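Local atomic coordinates of probable 3-hydroxyisobutyrate dehydrogenase (Pseudomonas aeruginosa, PDB entry 3OBB), a protein that oxidises L-serine and methyl-L-serine with NAD(+) as the acceptor, works as a homotetramer, and is possibly involved in serine catabolism. Residues A[4-9]-A[25-30]; A[60-65]-A[92-97]; A[117-122]-A[143-148]. One frame throughout, in Å; residues are numbered along the deposited sequence. Where two conformers were deposited one is given.

The three contacts sample one principle: in an open alpha/beta sheet the backbone ties strand to strand, while apolar side chains tie strand to helix. Contacts 1 and 2 are neighbouring parallel strand pairs, linked to each other by backbone bonds between Q5 and D61 and between V62 and A7. Contact 3 adjoins contact 2 where V93 bonds to A117 and L119, but its own partner is a helix lying over the sheet. Contact 2 is the most buried and encloses a carboxylate held by hydroxyls. Contact 1, nearer the sheet margin, mixes buried apolar residues with partly exposed polar ones. Contact 3 buries least area and relies on apolar touches, with a salt bridge inside the helix, seen in one of two conformers, at its exposed edge.

Contact 1: residues A[4-9]-A[25-30]; sequences KQIAFI and AGYLLN
I6 reaches L29 and Y27 at once, and its side chain can be followed outward atom by atom. CB lies 3.6 Å from L29 CD2, and the CG2 branch runs beside that same methyl group at 3.9 Å. The other branch, with CG1 anti to the carbonyl carbon (chi1 -76°) and a further bend at chi2, carries its terminal CD1 to the Y27 ring, 3.6 Å from Y27 CD2. Further round this ring, K4 lies alongside Y27 with its aliphatic CE in the ring plane, at the edge, 3.7 Å from Y27 CE2, and its NZ adds a weak hydrogen bond to Y27 OH. P151 of helix 143-156 packs against both residues.

Beneath these side chains the backbones pair in parallel. I6 N donates to L28 O at 2.9 Å, N30 N to I6 O at 3.0 Å, and F8 N to N30 O, so that I6 and N30 each both give and receive. The short strands are twisted by 39° against each other. On the face that carries Q5, A7, L28 and N30, the Q5 and N30 amides lie with their planes only 7° apart. Q5 NE2 is 2.7 Å from N30 OD1, yet it is too poorly aligned to count as a hydrogen bond; its weak bond is to I6 O. On the other face, L29 CD1 meets F8 CB, and A19 of helix 15-24 covers both residues. Strand 5-9, helix 15-24 and strand 28-32 form the opening beta-alpha-beta unit of a Rossmann fold, whose residues belong to the NAD(+) site.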
loop_
_atom_site.group_PDB
_atom_site.type_symbol
_atom_site.label_atom_id
_atom_site.label_comp_id
_atom_site.label_asym_id
_atom_site.label_seq_id
_atom_site.Cartn_x
_atom_site.Cartn_y
_atom_site.Cartn_z
ATOM N N LYS A 4 30.050 12.113 39.477
ATOM C CA LYS A 4 30.682 12.206 38.166
ATOM C C LYS A 4 30.227 13.515 37.490
ATOM O O LYS A 4 29.087 13.971 37.697
ATOM C CB LYS A 4 30.351 10.967 37.313
ATOM C CG LYS A 4 30.357 9.641 38.091
ATOM C CD LYS A 4 29.699 8.525 37.305
ATOM C CE LYS A 4 28.826 7.647 38.218
ATOM N NZ LYS A 4 27.883 6.730 37.495
ATOM N N GLN A 5 31.137 14.138 36.737
ATOM C CA GLN A 5 30.800 15.288 35.907
ATOM C C GLN A 5 30.230 14.855 34.541
ATOM O O GLN A 5 30.934 14.252 33.719
ATOM C CB GLN A 5 32.019 16.190 35.721
ATOM C CG GLN A 5 31.763 17.438 34.882
ATOM C CD GLN A 5 30.902 18.464 35.595
ATOM O OE1 GLN A 5 31.254 18.969 36.666
ATOM N NE2 GLN A 5 29.765 18.783 34.999
ATOM N N ILE A 6 28.955 15.177 34.311
ATOM C CA ILE A 6 28.278 14.886 33.043
ATOM C C ILE A 6 28.167 16.146 32.176
ATOM O O ILE A 6 27.846 17.217 32.681
ATOM C CB ILE A 6 26.864 14.294 33.281
ATOM C CG1 ILE A 6 26.922 12.825 33.713
ATOM C CG2 ILE A 6 26.037 14.331 32.006
ATOM C CD1 ILE A 6 27.582 12.547 35.057
ATOM N N ALA A 7 28.464 16.028 30.886
ATOM C CA ALA A 7 28.085 17.065 29.940
ATOM C C ALA A 7 26.817 16.599 29.206
ATOM O O ALA A 7 26.761 15.461 28.743
ATOM C CB ALA A 7 29.212 17.363 28.967
ATOM N N PHE A 8 25.788 17.450 29.149
ATOM C CA PHE A 8 24.527 17.105 28.480
ATOM C C PHE A 8 24.297 18.097 27.340
ATOM O O PHE A 8 24.136 19.307 27.557
ATOM C CB PHE A 8 23.340 17.093 29.463
ATOM C CG PHE A 8 22.214 16.165 29.075
ATOM C CD1 PHE A 8 21.364 16.463 28.009
ATOM C CD2 PHE A 8 21.982 15.006 29.796
ATOM C CE1 PHE A 8 20.327 15.604 27.657
ATOM C CE2 PHE A 8 20.919 14.142 29.471
ATOM C CZ PHE A 8 20.096 14.435 28.397
ATOM N N ILE A 9 24.317 17.578 26.121
ATOM C CA ILE A 9 24.129 18.406 24.943
ATOM C C ILE A 9 22.728 18.120 24.372
ATOM O O ILE A 9 22.406 16.986 24.000
ATOM C CB ILE A 9 25.286 18.191 23.910
ATOM C CG1 ILE A 9 26.620 18.688 24.498
ATOM C CG2 ILE A 9 25.035 18.930 22.610
ATOM C CD1 ILE A 9 27.581 17.577 24.846
ATOM N N ALA A 25 18.972 12.870 40.533
ATOM C CA ALA A 25 19.817 11.735 40.937
ATOM C C ALA A 25 21.153 12.148 41.604
ATOM O O ALA A 25 21.835 11.314 42.165
ATOM C CB ALA A 25 20.085 10.846 39.756
ATOM N N GLY A 26 21.535 13.417 41.518
ATOM C CA GLY A 26 22.710 13.901 42.226
ATOM C C GLY A 26 23.959 14.092 41.379
ATOM O O GLY A 26 25.023 14.369 41.908
ATOM N N TYR A 27 23.851 13.927 40.065
ATOM C CA TYR A 27 24.992 14.230 39.203
ATOM C C TYR A 27 25.202 15.732 39.050
ATOM O O TYR A 27 24.265 16.522 39.234
ATOM C CB TYR A 27 24.834 13.565 37.840
ATOM C CG TYR A 27 24.806 12.068 37.957
ATOM C CD1 TYR A 27 23.586 11.371 37.994
ATOM C CD2 TYR A 27 25.993 11.341 38.067
ATOM C CE1 TYR A 27 23.559 9.981 38.138
ATOM C CE2 TYR A 27 25.969 9.955 38.189
ATOM C CZ TYR A 27 24.757 9.293 38.231
ATOM O OH TYR A 27 24.754 7.941 38.369
ATOM N N LEU A 28 26.442 16.112 38.733
ATOM C CA LEU A 28 26.780 17.483 38.348
ATOM C C LEU A 28 26.721 17.571 36.829
ATOM O O LEU A 28 27.353 16.763 36.125
ATOM C CB LEU A 28 28.187 17.859 38.834
ATOM C CG LEU A 28 28.511 17.503 40.281
ATOM C CD1 LEU A 28 29.905 17.958 40.619
ATOM C CD2 LEU A 28 27.505 18.142 41.218
ATOM N N LEU A 29 25.970 18.540 36.314
ATOM C CA LEU A 29 25.859 18.658 34.869
ATOM C C LEU A 29 26.342 20.009 34.400
ATOM O O LEU A 29 26.010 21.021 34.999
ATOM C CB LEU A 29 24.407 18.458 34.390
ATOM C CG LEU A 29 23.486 17.245 34.679
ATOM C CD1 LEU A 29 22.603 17.018 33.466
ATOM C CD2 LEU A 29 24.159 15.949 35.035
ATOM N N ASN A 30 27.127 20.006 33.324
ATOM C CA ASN A 30 27.287 21.181 32.471
ATOM C C ASN A 30 26.397 20.960 31.278
ATOM O O ASN A 30 26.458 19.904 30.660
ATOM C CB ASN A 30 28.732 21.349 31.983
ATOM C CG ASN A 30 29.735 21.261 33.098
ATOM O OD1 ASN A 30 30.681 20.460 33.037
ATOM N ND2 ASN A 30 29.531 22.056 34.145
#

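Contact 2: residues A[60-65]-A[92-97]; sequences ADVVIS and LVLECS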
loop_
_atom_site.group_PDB
_atom_site.type_symbol
_atom_site.label_atom_id
_atom_site.label_comp_id
_atom_site.label_asym_id
_atom_site.label_seq_id
_atom_site.Cartn_x
_atom_site.Cartn_y
_atom_site.Cartn_z
ATOM N N ALA A 60 34.360 16.594 31.651
ATOM C CA ALA A 60 33.386 15.518 31.865
ATOM C C ALA A 60 33.887 14.072 31.891
ATOM O O ALA A 60 34.731 13.677 31.090
ATOM C CB ALA A 60 32.261 15.643 30.849
ATOM N N ASP A 61 33.309 13.301 32.819
ATOM C CA ASP A 61 33.432 11.845 32.866
ATOM C C ASP A 61 32.569 11.159 31.812
ATOM O O ASP A 61 32.914 10.075 31.334
ATOM C CB ASP A 61 33.015 11.333 34.243
ATOM C CG ASP A 61 33.858 11.920 35.360
ATOM O OD1 ASP A 61 35.106 11.866 35.266
ATOM O OD2 ASP A 61 33.267 12.444 36.326
ATOM N N VAL A 62 31.443 11.788 31.475
ATOM C CA VAL A 62 30.480 11.268 30.475
ATOM C C VAL A 62 29.750 12.379 29.714
ATOM O O VAL A 62 29.379 13.406 30.280
ATOM C CB VAL A 62 29.488 10.219 31.061
ATOM C CG1 VAL A 62 29.262 10.423 32.522
ATOM C CG2 VAL A 62 28.169 10.216 30.305
ATOM N N VAL A 63 29.631 12.184 28.408
ATOM C CA VAL A 63 28.891 13.079 27.534
ATOM C C VAL A 63 27.626 12.357 27.069
ATOM O O VAL A 63 27.707 11.246 26.536
ATOM C CB VAL A 63 29.716 13.477 26.300
ATOM C CG1 VAL A 63 28.960 14.486 25.467
ATOM C CG2 VAL A 63 31.081 14.033 26.716
ATOM N N ILE A 64 26.469 12.986 27.299
ATOM C CA ILE A 64 25.183 12.484 26.837
ATOM C C ILE A 64 24.598 13.508 25.868
ATOM O O ILE A 64 24.387 14.657 26.263
ATOM C CB ILE A 64 24.199 12.308 28.036
ATOM C CG1 ILE A 64 24.859 11.495 29.148
ATOM C CG2 ILE A 64 22.852 11.722 27.574
ATOM C CD1 ILE A 64 24.108 11.481 30.455
ATOM N N SER A 65 24.365 13.125 24.611
ATOM C CA SER A 65 23.655 14.011 23.706
ATOM C C SER A 65 22.204 13.552 23.487
ATOM O O SER A 65 21.869 12.368 23.676
ATOM C CB SER A 65 24.401 14.255 22.380
ATOM O OG SER A 65 24.926 13.073 21.795
ATOM N N LEU A 92 33.071 8.303 28.846
ATOM C CA LEU A 92 31.923 7.551 28.301
ATOM C C LEU A 92 31.016 8.458 27.477
ATOM O O LEU A 92 30.600 9.512 27.964
ATOM C CB LEU A 92 31.081 7.081 29.481
ATOM C CG LEU A 92 30.258 5.811 29.528
ATOM C CD1 LEU A 92 29.192 5.988 30.570
ATOM C CD2 LEU A 92 29.657 5.425 28.189
ATOM N N VAL A 93 30.686 8.053 26.250
ATOM C CA VAL A 93 29.739 8.815 25.439
ATOM C C VAL A 93 28.428 8.042 25.284
ATOM O O VAL A 93 28.436 6.888 24.881
ATOM C CB VAL A 93 30.298 9.191 24.040
ATOM C CG1 VAL A 93 29.324 10.130 23.318
ATOM C CG2 VAL A 93 31.639 9.844 24.134
ATOM N N LEU A 94 27.315 8.689 25.646
ATOM C CA LEU A 94 25.960 8.156 25.440
ATOM C C LEU A 94 25.224 9.003 24.399
ATOM O O LEU A 94 24.777 10.099 24.707
ATOM C CB LEU A 94 25.191 8.153 26.773
ATOM C CG LEU A 94 25.409 7.029 27.823
ATOM C CD1 LEU A 94 26.733 6.316 27.680
ATOM C CD2 LEU A 94 25.195 7.460 29.281
ATOM N N GLU A 95 25.131 8.516 23.165
ATOM C CA GLU A 95 24.420 9.222 22.112
ATOM C C GLU A 95 22.958 8.664 21.973
ATOM O O GLU A 95 22.737 7.543 21.437
ATOM C CB GLU A 95 25.202 9.153 20.797
ATOM C CG GLU A 95 25.006 10.354 19.887
ATOM C CD GLU A 95 23.522 10.767 19.751
ATOM O OE1 GLU A 95 23.124 11.855 20.262
ATOM O OE2 GLU A 95 22.766 9.988 19.134
ATOM N N CYS A 96 21.999 9.473 22.449
ATOM C CA CYS A 96 20.617 9.047 22.742
ATOM C C CYS A 96 19.592 9.646 21.811
ATOM O O CYS A 96 18.396 9.460 22.010
ATOM C CB CYS A 96 20.193 9.428 24.163
ATOM S SG CYS A 96 21.233 8.754 25.439
ATOM N N SER A 97 20.066 10.356 20.794
ATOM C CA SER A 97 19.195 10.820 19.735
ATOM C C SER A 97 18.732 9.628 18.934
ATOM O O SER A 97 19.319 8.543 19.002
ATOM C CB SER A 97 19.959 11.763 18.806
ATOM O OG SER A 97 20.470 12.846 19.553
#
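V62 to S65 and L92 to E95 run parallel in register, their short axes 4.6 Å apart and only 8° from alignment, joined by a ladder of backbone bonds from L92 N to D61 O at one end to C96 N and S65 O at the other. The shortest rung, L94 N to V63 O, is 2.7 Å. On the face bearing V62, I64, L92 and L94, V62 CB meets L92 CB at 3.9 Å. L94 CD2 rests against V62 CG2 and I64 CG1, which lie side by side, and L152 of helix 143-156 covers V62 and L94. These are adjacent central strands of the Rossmann-type dinucleotide-binding domain, with strand 5-9 flanking 62-65 and strand 117-124 flanking 92-95.

Polar groups gather at the C-terminal ends, on the side of S65 and E95. S65 OG, set between its backbone N and carbonyl carbon (chi1 45°), donates to the anti lone pair of E95 OE1 at 2.7 Å. The syn lone pair of that oxygen takes S97 OG at 2.9 Å. Two hydroxyls grip this oxygen of a buried glutamate, which should restrain the carboxylate. Each has a second partner, Y77 OH for S65 OG and L67 N for S97 OG.

Contact 3: residues A[117-122]-A[143-148]; sequences AMLDAP and AEALEK
The E144 carboxylate, the flat group at this contact, turns its OE1 to the methyl of A117, 3.7 Å from A117 CB. The same oxygen is held one helical turn on by K148 NZ, in a salt bridge of 2.9 Å that approaches from the anti side, 20° out of the carboxylate plane. E144 was deposited in two conformers, so this arrangement describes one of them and its part in the contact is doubtful. The body of the contact is aliphatic.

A145 is the centre of it. Its CB projects toward the strand and touches A117 CB at 3.9 Å and L119 CD2 at 3.8 Å, so one small methyl meets two strand residues that lie on the same face. L119 packs against the helix backbone beside it. Its CG is anti to the carbonyl carbon (chi1 -61°), and the extended chain brings both methyls to the helix: CD1 rests on the A145-L146 peptide, 3.7 Å from A145 O and 3.8 Å from L146 CA, while CD2 stays with A145 CB. The axes of strand 117-120 and helix 143-148 approach to 8.0 Å and cross almost at a right angle, 84°, a spacing consistent with the small A117 and A145 where they meet.

L119 continues inward to A149 and F153 of the same helix and to L94 and V139 on the two flanking strands. M118, a selenomethionine, points away from the helix, against I107 and A111 of helix 101-112. Strand 117-124 is thus sandwiched between two helices and lies between parallel strand 92-95 and antiparallel strand 135-140.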
loop_
_atom_site.group_PDB
_atom_site.type_symbol
_atom_site.label_atom_id
_atom_site.label_comp_id
_atom_site.label_asym_id
_atom_site.label_seq_id
_atom_site.Cartn_x
_atom_site.Cartn_y
_atom_site.Cartn_z
ATOM N N ALA A 117 34.750 4.867 24.818
ATOM C CA ALA A 117 33.592 3.998 25.014
ATOM C C ALA A 117 32.302 4.752 24.686
ATOM O O ALA A 117 31.926 5.687 25.406
ATOM C CB ALA A 117 33.555 3.491 26.432
HETATM N N MSE A 118 31.640 4.340 23.600
HETATM C CA MSE A 118 30.388 4.939 23.153
HETATM C C MSE A 118 29.242 3.932 23.063
HETATM O O MSE A 118 29.436 2.781 22.680
HETATM C CB MSE A 118 30.558 5.639 21.799
HETATM C CG MSE A 118 29.213 6.060 21.166
HETATM SE SE MSE A 118 29.407 7.005 19.479
HETATM C CE MSE A 118 30.031 8.695 20.163
ATOM N N LEU A 119 28.050 4.386 23.433
ATOM C CA LEU A 119 26.816 3.636 23.235
ATOM C C LEU A 119 25.849 4.469 22.398
ATOM O O LEU A 119 25.786 5.700 22.544
ATOM C CB LEU A 119 26.166 3.330 24.589
ATOM C CG LEU A 119 26.934 2.492 25.601
ATOM C CD1 LEU A 119 26.142 2.430 26.889
ATOM C CD2 LEU A 119 27.243 1.082 25.044
ATOM N N ASP A 120 25.105 3.812 21.516
ATOM C CA ASP A 120 23.879 4.414 20.986
ATOM C C ASP A 120 22.735 3.926 21.878
ATOM O O ASP A 120 22.542 2.729 22.065
ATOM C CB ASP A 120 23.655 4.136 19.473
ATOM C CG ASP A 120 23.663 2.635 19.115
ATOM O OD1 ASP A 120 24.730 1.991 19.042
ATOM O OD2 ASP A 120 22.583 2.095 18.859
ATOM N N ALA A 121 22.013 4.856 22.470
ATOM C CA ALA A 121 20.990 4.503 23.415
ATOM C C ALA A 121 19.749 5.393 23.233
ATOM O O ALA A 121 19.377 6.168 24.151
ATOM C CB ALA A 121 21.526 4.577 24.837
ATOM N N PRO A 122 19.123 5.301 22.046
ATOM C CA PRO A 122 17.888 6.000 21.736
ATOM C C PRO A 122 16.822 5.552 22.677
ATOM O O PRO A 122 16.871 4.443 23.258
ATOM C CB PRO A 122 17.532 5.494 20.343
ATOM C CG PRO A 122 18.272 4.150 20.261
ATOM C CD PRO A 122 19.555 4.490 20.898
ATOM N N ALA A 143 29.312 -4.464 26.007
ATOM C CA ALA A 143 28.771 -4.801 27.320
ATOM C C ALA A 143 29.490 -4.014 28.418
ATOM O O ALA A 143 28.847 -3.511 29.365
ATOM C CB ALA A 143 28.915 -6.305 27.550
ATOM N N GLU A 144 30.823 -3.921 28.274
ATOM C CA GLU A 144 31.675 -3.100 29.143
ATOM C C GLU A 144 31.068 -1.709 29.337
ATOM O O GLU A 144 30.778 -1.294 30.461
ATOM C CB GLU A 144 33.106 -3.017 28.556
ATOM C CG GLU A 144 33.994 -1.837 29.038
ATOM C CD GLU A 144 33.974 -0.605 28.103
ATOM O OE1 GLU A 144 34.130 0.551 28.643
ATOM O OE2 GLU A 144 33.809 -0.782 26.836
ATOM N N ALA A 145 30.870 -1.002 28.224
ATOM C CA ALA A 145 30.416 0.387 28.241
ATOM C C ALA A 145 28.988 0.526 28.789
ATOM O O ALA A 145 28.673 1.508 29.495
ATOM C CB ALA A 145 30.555 1.004 26.851
ATOM N N LEU A 146 28.148 -0.473 28.490
ATOM C CA LEU A 146 26.815 -0.564 29.085
ATOM C C LEU A 146 26.885 -0.689 30.611
ATOM O O LEU A 146 26.091 -0.074 31.334
ATOM C CB LEU A 146 26.015 -1.725 28.488
ATOM C CG LEU A 146 24.630 -1.960 29.093
ATOM C CD1 LEU A 146 23.774 -0.694 29.049
ATOM C CD2 LEU A 146 23.920 -3.117 28.408
ATOM N N GLU A 147 27.836 -1.479 31.098
ATOM C CA GLU A 147 28.001 -1.588 32.544
ATOM C C GLU A 147 28.355 -0.263 33.204
ATOM O O GLU A 147 27.734 0.083 34.201
ATOM C CB GLU A 147 28.912 -2.755 32.961
ATOM C CG GLU A 147 28.227 -4.138 32.785
ATOM C CD GLU A 147 26.684 -4.084 32.914
ATOM O OE1 GLU A 147 25.980 -4.504 31.965
ATOM O OE2 GLU A 147 26.169 -3.603 33.952
ATOM N N LYS A 148 29.289 0.493 32.621
ATOM C CA LYS A 148 29.653 1.826 33.154
ATOM C C LYS A 148 28.456 2.780 33.135
ATOM O O LYS A 148 28.195 3.487 34.111
ATOM C CB LYS A 148 30.817 2.453 32.370
ATOM C CG LYS A 148 32.205 2.031 32.826
ATOM C CD LYS A 148 33.222 2.139 31.683
ATOM C CE LYS A 148 34.663 1.888 32.167
ATOM N NZ LYS A 148 35.458 1.199 31.090
#